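Local coordinates for protein PHOX (PDB 4A9V) that hydrolyses phosphate monoesters as an alkaline phosphatase of the beta-propeller PhoX family, working with a complex iron-calcium cofactor, at residues L149-G153 and P154-H158; A19-D22 and T23-P27; V34-S37 and W38-L42. All coordinates share one frame; numbering follows the deposited sequence. Where two conformers were deposited one is given.

How the contacts relate
All three contacts are local, each made where the chain turns, and they follow one another in series in the order contact 2, contact 3, contact 1. Contacts 2 and 3 flank strand 30-37: residues 19-27 lead into it, while residues 34-42 hold its last residues and the turn that leaves it. Their centres are about 21 Å and their nearest atoms about 8 Å apart, without touching. Contact 1, at the end of strand 148-152, belongs to a different sheet; its centre is about 33 Å from that of contact 3 and about 45 Å from that of contact 2, which lies on the opposite side of the chain's centre. None of the three forms part of the diiron-calcium site.

Contact 1. Residues L149-G153 and P154-H158; sequences LRISG and PAAGH. With EDO (1,2-ethanediol), chain P.
Ile151 and Ala156 meet where strand 148-152, which lies between strands 171-173 and 262-264 of a mixed sheet, ends in a type I beta turn from Gly153 to Ala156. Ile151 places CG2 anti to its own backbone N, and from there CG2 lies 4.1 Å from Ala156 CB. The same methyl of Ala156 sits 3.4 Å from Ile151 O, so a small side chain suits this bend. At Ser152 the chain itself does the touching, its CA 3.8 Å from Ala156 CB. The serine's polar atoms have partners outside the turn: OG bonds to Asp320, and O to Thr265 OG1, which also takes the N-H of Ala155.

Gly153 comes next, with a positive phi (89°) at which a CB would press on the carbonyl O of Ser152 and clash with Pro154 CD. Glycine therefore suits this place, and Pro154, its ring fixing phi near -64°, the next. Pro154 and Ala155 rest on helix 364-369. A type II turn from Ala155 to His158 follows, with Gly157 in its third place and His158 N on Ala155 O at 3.1 Å.

Ala156 N reaches Gly153 O at 3.0 Å from well above the carbonyl plane. A water donates to Gly153 O at 3.0 Å and to Ala156 O at 2.8 Å, and O1 of a 1,2-ethanediol, probably from the crystallisation liquor, adds a weak bond to Gly153 O at 3.3 Å.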
loop_
_atom_site.group_PDB
_atom_site.type_symbol
_atom_site.label_atom_id
_atom_site.label_comp_id
_atom_site.label_asym_id
_atom_site.label_seq_id
_atom_site.Cartn_x
_atom_site.Cartn_y
_atom_site.Cartn_z
ATOM N N LEU A 149 -7.196 19.445 -1.582
ATOM C CA LEU A 149 -7.730 18.382 -2.432
ATOM C C LEU A 149 -9.241 18.528 -2.582
ATOM O O LEU A 149 -9.894 19.230 -1.817
ATOM C CB LEU A 149 -7.422 17.000 -1.830
ATOM C CG LEU A 149 -6.110 16.321 -2.203
ATOM C CD1 LEU A 149 -4.871 17.166 -1.991
ATOM C CD2 LEU A 149 -5.955 14.994 -1.483
ATOM N N ARG A 150 -9.774 17.824 -3.573
ATOM C CA ARG A 150 -11.204 17.810 -3.855
ATOM C C ARG A 150 -11.782 16.464 -3.442
ATOM O O ARG A 150 -11.102 15.442 -3.514
ATOM C CB ARG A 150 -11.445 18.025 -5.358
ATOM C CG ARG A 150 -12.851 17.671 -5.827
ATOM C CD ARG A 150 -13.061 18.022 -7.294
ATOM N NE ARG A 150 -14.261 17.399 -7.850
ATOM C CZ ARG A 150 -14.255 16.530 -8.858
ATOM N NH1 ARG A 150 -13.109 16.173 -9.422
ATOM N NH2 ARG A 150 -15.401 16.134 -9.401
ATOM N N ILE A 151 -13.064 16.456 -3.096
ATOM C CA ILE A 151 -13.807 15.219 -2.854
ATOM C C ILE A 151 -14.860 15.048 -3.942
ATOM O O ILE A 151 -15.576 16.001 -4.250
ATOM C CB ILE A 151 -14.535 15.250 -1.495
ATOM C CG1 ILE A 151 -13.578 15.636 -0.368
ATOM C CG2 ILE A 151 -15.175 13.904 -1.208
ATOM C CD1 ILE A 151 -14.274 15.854 0.960
ATOM N N SER A 152 -14.903 13.874 -4.563
ATOM C CA SER A 152 -15.895 13.599 -5.591
ATOM C C SER A 152 -16.585 12.264 -5.331
ATOM O O SER A 152 -16.249 11.545 -4.386
ATOM C CB SER A 152 -15.256 13.618 -6.982
ATOM O OG SER A 152 -16.239 13.803 -7.991
ATOM N N GLY A 153 -17.570 11.942 -6.163
ATOM C CA GLY A 153 -18.318 10.696 -6.026
ATOM C C GLY A 153 -19.514 10.882 -5.107
ATOM O O GLY A 153 -19.816 11.997 -4.674
ATOM N N PRO A 154 -20.202 9.782 -4.791
ATOM C CA PRO A 154 -21.515 9.913 -4.175
ATOM C C PRO A 154 -21.502 10.566 -2.797
ATOM O O PRO A 154 -22.528 11.084 -2.363
ATOM C CB PRO A 154 -22.001 8.469 -4.086
ATOM C CG PRO A 154 -21.339 7.802 -5.243
ATOM C CD PRO A 154 -19.969 8.423 -5.309
ATOM N N ALA A 155 -20.391 10.472 -2.073
ATOM C CA ALA A 155 -20.333 11.024 -0.725
ATOM C C ALA A 155 -19.894 12.484 -0.704
ATOM O O ALA A 155 -19.980 13.123 0.333
ATOM C CB ALA A 155 -19.433 10.179 0.167
ATOM N N ALA A 156 -19.446 13.022 -1.835
ATOM C CA ALA A 156 -19.102 14.442 -1.893
ATOM C C ALA A 156 -20.312 15.289 -1.520
ATOM O O ALA A 156 -21.419 15.051 -2.003
ATOM C CB ALA A 156 -18.609 14.814 -3.279
ATOM N N GLY A 157 -20.114 16.240 -0.616
ATOM C CA GLY A 157 -21.179 17.157 -0.231
ATOM C C GLY A 157 -22.145 16.610 0.805
ATOM O O GLY A 157 -23.094 17.289 1.181
ATOM N N HIS A 158 -21.917 15.394 1.285
ATOM C CA HIS A 158 -22.801 14.811 2.293
ATOM C C HIS A 158 -22.643 15.526 3.609
ATOM O O HIS A 158 -21.557 16.001 3.941
ATOM C CB HIS A 158 -22.500 13.331 2.472
ATOM C CG HIS A 158 -23.580 12.585 3.205
ATOM N ND1 HIS A 158 -23.561 12.408 4.539
ATOM C CD2 HIS A 158 -24.755 12.001 2.745
ATOM C CE1 HIS A 158 -24.656 11.715 4.909
ATOM N NE2 HIS A 158 -25.388 11.477 3.810
HETATM C C1 EDO P . -19.084 13.929 -7.673
HETATM O O1 EDO P . -20.206 14.409 -6.819
HETATM C C2 EDO P . -19.410 12.527 -8.191
HETATM O O2 EDO P . -20.440 12.575 -9.190
HETATM O O HOH W 1 -22.011 14.062 -4.525
#

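Contact 2. Residues A19-D22 and T23-P27; sequences ATTD and TISLP
Thr21 and Thr23 join their hydroxyls across an inverse gamma turn centred on Asp22, with 2.8 Å between Thr21 OG1 and Thr23 OG1. Either oxygen could be the donor. In both threonines OG1 stands between the backbone N and the carbonyl carbon (chi1 50° and 65°), which turns each hydroxyl toward the inside of the bend, and the two side chains cross at a slant. Thr23 was modelled in two conformers, and this hydroxyl pair belongs to the one described here. The turn adds a weak backbone bond from Thr23 N to Thr21 O at 3.0 Å, bent to 146° at the hydrogen, as expected of so tight a ring.

A water extends the polar cluster. It lies 3.1 Å from Thr21 OG1 and 2.7 Å from Ser25 OG, bridging two hydroxyls that are 4.1 Å apart and do not bond directly. Ala19 completes this side, its CB 4.0 Å from Ser25 OG; its small methyl meets the serine without competing for the hydroxyl.

Further out, Asp22 probably holds the bend in place. Its CB points away from residues 23-27, and the carboxylate accepts from Ser558 OG and Ile529 N through OD1 and from Thr559 N through OD2, which suits an acid at the centre of the turn. Backbone bonds tie Ala19 to Asn508 and Ser25 to Val526, while Ile24 and Leu26 lay apolar side chains on strand 521-526 and on Ser32 of strand 30-37.

Because the side chains of Thr21, Thr23 and Ser25 that meet here and at the water are all hydroxyls, able to donate or accept, the bonds could probably run in either direction around the water. This surface turn thus stays hydrogen-bonded without any charge between Thr21, Thr23 and Ser25.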
loop_
_atom_site.group_PDB
_atom_site.type_symbol
_atom_site.label_atom_id
_atom_site.label_comp_id
_atom_site.label_asym_id
_atom_site.label_seq_id
_atom_site.Cartn_x
_atom_site.Cartn_y
_atom_site.Cartn_z
ATOM N N ALA A 19 19.822 -12.633 5.340
ATOM C CA ALA A 19 20.917 -11.802 5.819
ATOM C C ALA A 19 20.444 -10.851 6.904
ATOM O O ALA A 19 19.251 -10.553 7.011
ATOM C CB ALA A 19 21.537 -11.032 4.663
ATOM N N THR A 20 21.397 -10.367 7.697
ATOM C CA THR A 20 21.100 -9.534 8.852
ATOM C C THR A 20 21.889 -8.223 8.822
ATOM O O THR A 20 21.763 -7.407 9.730
ATOM C CB THR A 20 21.424 -10.281 10.159
ATOM O OG1 THR A 20 22.800 -10.670 10.149
ATOM C CG2 THR A 20 20.565 -11.526 10.285
ATOM N N THR A 21 22.613 -7.986 7.731
ATOM C CA THR A 21 23.478 -6.818 7.607
ATOM C C THR A 21 22.692 -5.549 7.268
ATOM O O THR A 21 21.567 -5.613 6.775
ATOM C CB THR A 21 24.535 -7.058 6.518
ATOM O OG1 THR A 21 23.888 -7.516 5.326
ATOM C CG2 THR A 21 25.550 -8.100 6.980
ATOM N N ASP A 22 23.305 -4.400 7.542
ATOM C CA ASP A 22 22.699 -3.097 7.276
ATOM C C ASP A 22 23.017 -2.656 5.846
ATOM O O ASP A 22 23.517 -1.552 5.614
ATOM C CB ASP A 22 23.217 -2.072 8.288
ATOM C CG ASP A 22 22.382 -0.811 8.331
ATOM O OD1 ASP A 22 21.155 -0.902 8.104
ATOM O OD2 ASP A 22 22.937 0.254 8.690
ATOM N N THR A 23 22.673 -3.527 4.900
ATOM C CA THR A 23 23.024 -3.368 3.490
ATOM C C THR A 23 21.907 -3.955 2.623
ATOM O O THR A 23 21.062 -4.703 3.117
ATOM C CB THR A 23 24.330 -4.111 3.148
ATOM O OG1 THR A 23 24.137 -5.521 3.313
ATOM C CG2 THR A 23 25.473 -3.642 4.037
ATOM N N ILE A 24 21.977 -3.706 1.316
ATOM C CA ILE A 24 21.222 -4.472 0.332
ATOM C C ILE A 24 22.052 -5.669 -0.125
ATOM O O ILE A 24 23.191 -5.514 -0.544
ATOM C CB ILE A 24 20.920 -3.602 -0.911
ATOM C CG1 ILE A 24 20.086 -2.374 -0.543
ATOM C CG2 ILE A 24 20.245 -4.432 -1.989
ATOM C CD1 ILE A 24 18.634 -2.677 -0.279
ATOM N N SER A 25 21.466 -6.854 -0.064
ATOM C CA SER A 25 22.069 -8.059 -0.610
ATOM C C SER A 25 21.262 -8.520 -1.815
ATOM O O SER A 25 20.029 -8.533 -1.760
ATOM C CB SER A 25 22.076 -9.161 0.457
ATOM O OG SER A 25 22.747 -8.729 1.629
ATOM N N LEU A 26 21.962 -8.953 -2.863
ATOM C CA LEU A 26 21.345 -9.330 -4.135
ATOM C C LEU A 26 22.027 -10.592 -4.661
ATOM O O LEU A 26 23.078 -10.976 -4.157
ATOM C CB LEU A 26 21.502 -8.196 -5.145
ATOM C CG LEU A 26 20.621 -6.979 -4.892
ATOM C CD1 LEU A 26 21.189 -5.763 -5.606
ATOM C CD2 LEU A 26 19.189 -7.236 -5.331
ATOM N N PRO A 27 21.511 -11.168 -5.754
ATOM C CA PRO A 27 22.220 -12.289 -6.356
ATOM C C PRO A 27 23.457 -11.821 -7.102
ATOM O O PRO A 27 23.609 -10.635 -7.399
ATOM C CB PRO A 27 21.181 -12.901 -7.320
ATOM C CG PRO A 27 19.872 -12.252 -6.973
ATOM C CD PRO A 27 20.244 -10.898 -6.448
HETATM O O HOH W 2 24.711 -9.615 3.266
#

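Contact 3. Residues V34-S37 and W38-L42; sequences VLIS and WGQPL
Gln40 OE1 accepts a 2.9 Å hydrogen bond from a water that in turn accepts from Ser37 N at 3.1 Å, bridging the two ends of a type II beta turn. The turn, Ser37 to Gln40, leaves edge strand 30-37 of a four-stranded antiparallel sheet just past a classic beta bulge where Leu35 and Ile36 both face Val573. It is closed by Gln40 N on Ser37 O, 3.1 Å away and nearly straight at 157°. Gly39 takes the third place with phi 99°, where a CB would jam against Trp38 O.

The Gln40 chain bends at chi2 (63°), which turns its amide toward the carbonyl of Pro41. NE2 then donates to Pro41 O at 3.1 Å, on a lone pair in the carbonyl plane. The aliphatic part of Gln40 crosses Ile36 at about a right angle, Gln40 CB 3.7 Å from Ile36 CG1 and Gln40 CG 3.8 Å from Ile36 CD1. Cut back to an alanine, this position would probably leave Pro41 O and the water without their amide partner and open a gap beside Ile36.

Ser37 OG bonds to Ser572 and Trp38 NE1 to Gln60. Finally, Ile36 CD1 rests 4.2 Å from Leu42 CD2.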
loop_
_atom_site.group_PDB
_atom_site.type_symbol
_atom_site.label_atom_id
_atom_site.label_comp_id
_atom_site.label_asym_id
_atom_site.label_seq_id
_atom_site.Cartn_x
_atom_site.Cartn_y
_atom_site.Cartn_z
ATOM N N VAL A 34 21.053 4.162 -4.985
ATOM C CA VAL A 34 19.991 4.999 -4.443
ATOM C C VAL A 34 19.473 5.941 -5.517
ATOM O O VAL A 34 20.232 6.728 -6.078
ATOM C CB VAL A 34 20.490 5.831 -3.251
ATOM C CG1 VAL A 34 19.418 6.806 -2.804
ATOM C CG2 VAL A 34 20.912 4.926 -2.101
ATOM N N LEU A 35 18.180 5.858 -5.797
ATOM C CA LEU A 35 17.541 6.807 -6.702
ATOM C C LEU A 35 17.263 8.136 -6.003
ATOM O O LEU A 35 17.601 9.209 -6.508
ATOM C CB LEU A 35 16.243 6.224 -7.265
ATOM C CG LEU A 35 15.517 7.115 -8.278
ATOM C CD1 LEU A 35 16.253 7.156 -9.610
ATOM C CD2 LEU A 35 14.076 6.668 -8.468
ATOM N N ILE A 36 16.640 8.058 -4.832
ATOM C CA ILE A 36 16.250 9.245 -4.078
ATOM C C ILE A 36 15.957 8.819 -2.644
ATOM O O ILE A 36 15.591 7.667 -2.402
ATOM C CB ILE A 36 15.019 9.952 -4.712
ATOM C CG1 ILE A 36 14.742 11.306 -4.048
ATOM C CG2 ILE A 36 13.789 9.054 -4.709
ATOM C CD1 ILE A 36 13.918 12.231 -4.924
ATOM N N SER A 37 16.203 9.719 -1.697
ATOM C CA SER A 37 15.965 9.463 -0.281
ATOM C C SER A 37 15.083 10.555 0.325
ATOM O O SER A 37 15.088 11.705 -0.122
ATOM C CB SER A 37 17.288 9.431 0.495
ATOM O OG SER A 37 18.154 8.408 0.038
ATOM N N TRP A 38 14.430 10.204 1.427
ATOM C CA TRP A 38 13.757 11.165 2.287
ATOM C C TRP A 38 14.592 12.406 2.457
ATOM O O TRP A 38 15.775 12.330 2.806
ATOM C CB TRP A 38 13.473 10.534 3.647
ATOM C CG TRP A 38 13.092 11.527 4.693
ATOM C CD1 TRP A 38 12.132 12.530 4.619
ATOM C CD2 TRP A 38 13.734 11.699 5.984
ATOM N NE1 TRP A 38 12.140 13.288 5.757
ATOM C CE2 TRP A 38 13.086 12.832 6.616
ATOM C CE3 TRP A 38 14.722 11.015 6.665
ATOM C CZ2 TRP A 38 13.456 13.271 7.874
ATOM C CZ3 TRP A 38 15.105 11.476 7.918
ATOM C CH2 TRP A 38 14.491 12.580 8.508
ATOM N N GLY A 39 13.991 13.564 2.196
ATOM C CA GLY A 39 14.638 14.843 2.446
ATOM C C GLY A 39 15.256 15.501 1.224
ATOM O O GLY A 39 15.644 16.666 1.291
ATOM N N GLN A 40 15.334 14.788 0.103
ATOM C CA GLN A 40 15.909 15.347 -1.120
ATOM C C GLN A 40 15.075 16.531 -1.602
ATOM O O GLN A 40 13.900 16.365 -1.908
ATOM C CB GLN A 40 15.919 14.270 -2.199
ATOM C CG GLN A 40 16.351 14.756 -3.571
ATOM C CD GLN A 40 17.775 15.261 -3.586
ATOM O OE1 GLN A 40 18.686 14.585 -3.101
ATOM N NE2 GLN A 40 17.978 16.448 -4.146
ATOM N N PRO A 41 15.693 17.715 -1.775
ATOM C CA PRO A 41 14.916 18.791 -2.385
ATOM C C PRO A 41 14.507 18.454 -3.813
ATOM O O PRO A 41 15.305 17.915 -4.586
ATOM C CB PRO A 41 15.867 19.995 -2.347
ATOM C CG PRO A 41 17.228 19.407 -2.181
ATOM C CD PRO A 41 17.032 18.172 -1.360
ATOM N N LEU A 42 13.280 18.812 -4.175
ATOM C CA LEU A 42 12.762 18.478 -5.491
ATOM C C LEU A 42 13.012 19.563 -6.529
ATOM O O LEU A 42 13.024 19.261 -7.720
ATOM C CB LEU A 42 11.264 18.188 -5.424
ATOM C CG LEU A 42 10.846 17.030 -4.521
ATOM C CD1 LEU A 42 9.378 16.713 -4.775
ATOM C CD2 LEU A 42 11.702 15.789 -4.729
HETATM O O HOH W 3 18.290 11.744 -2.732
#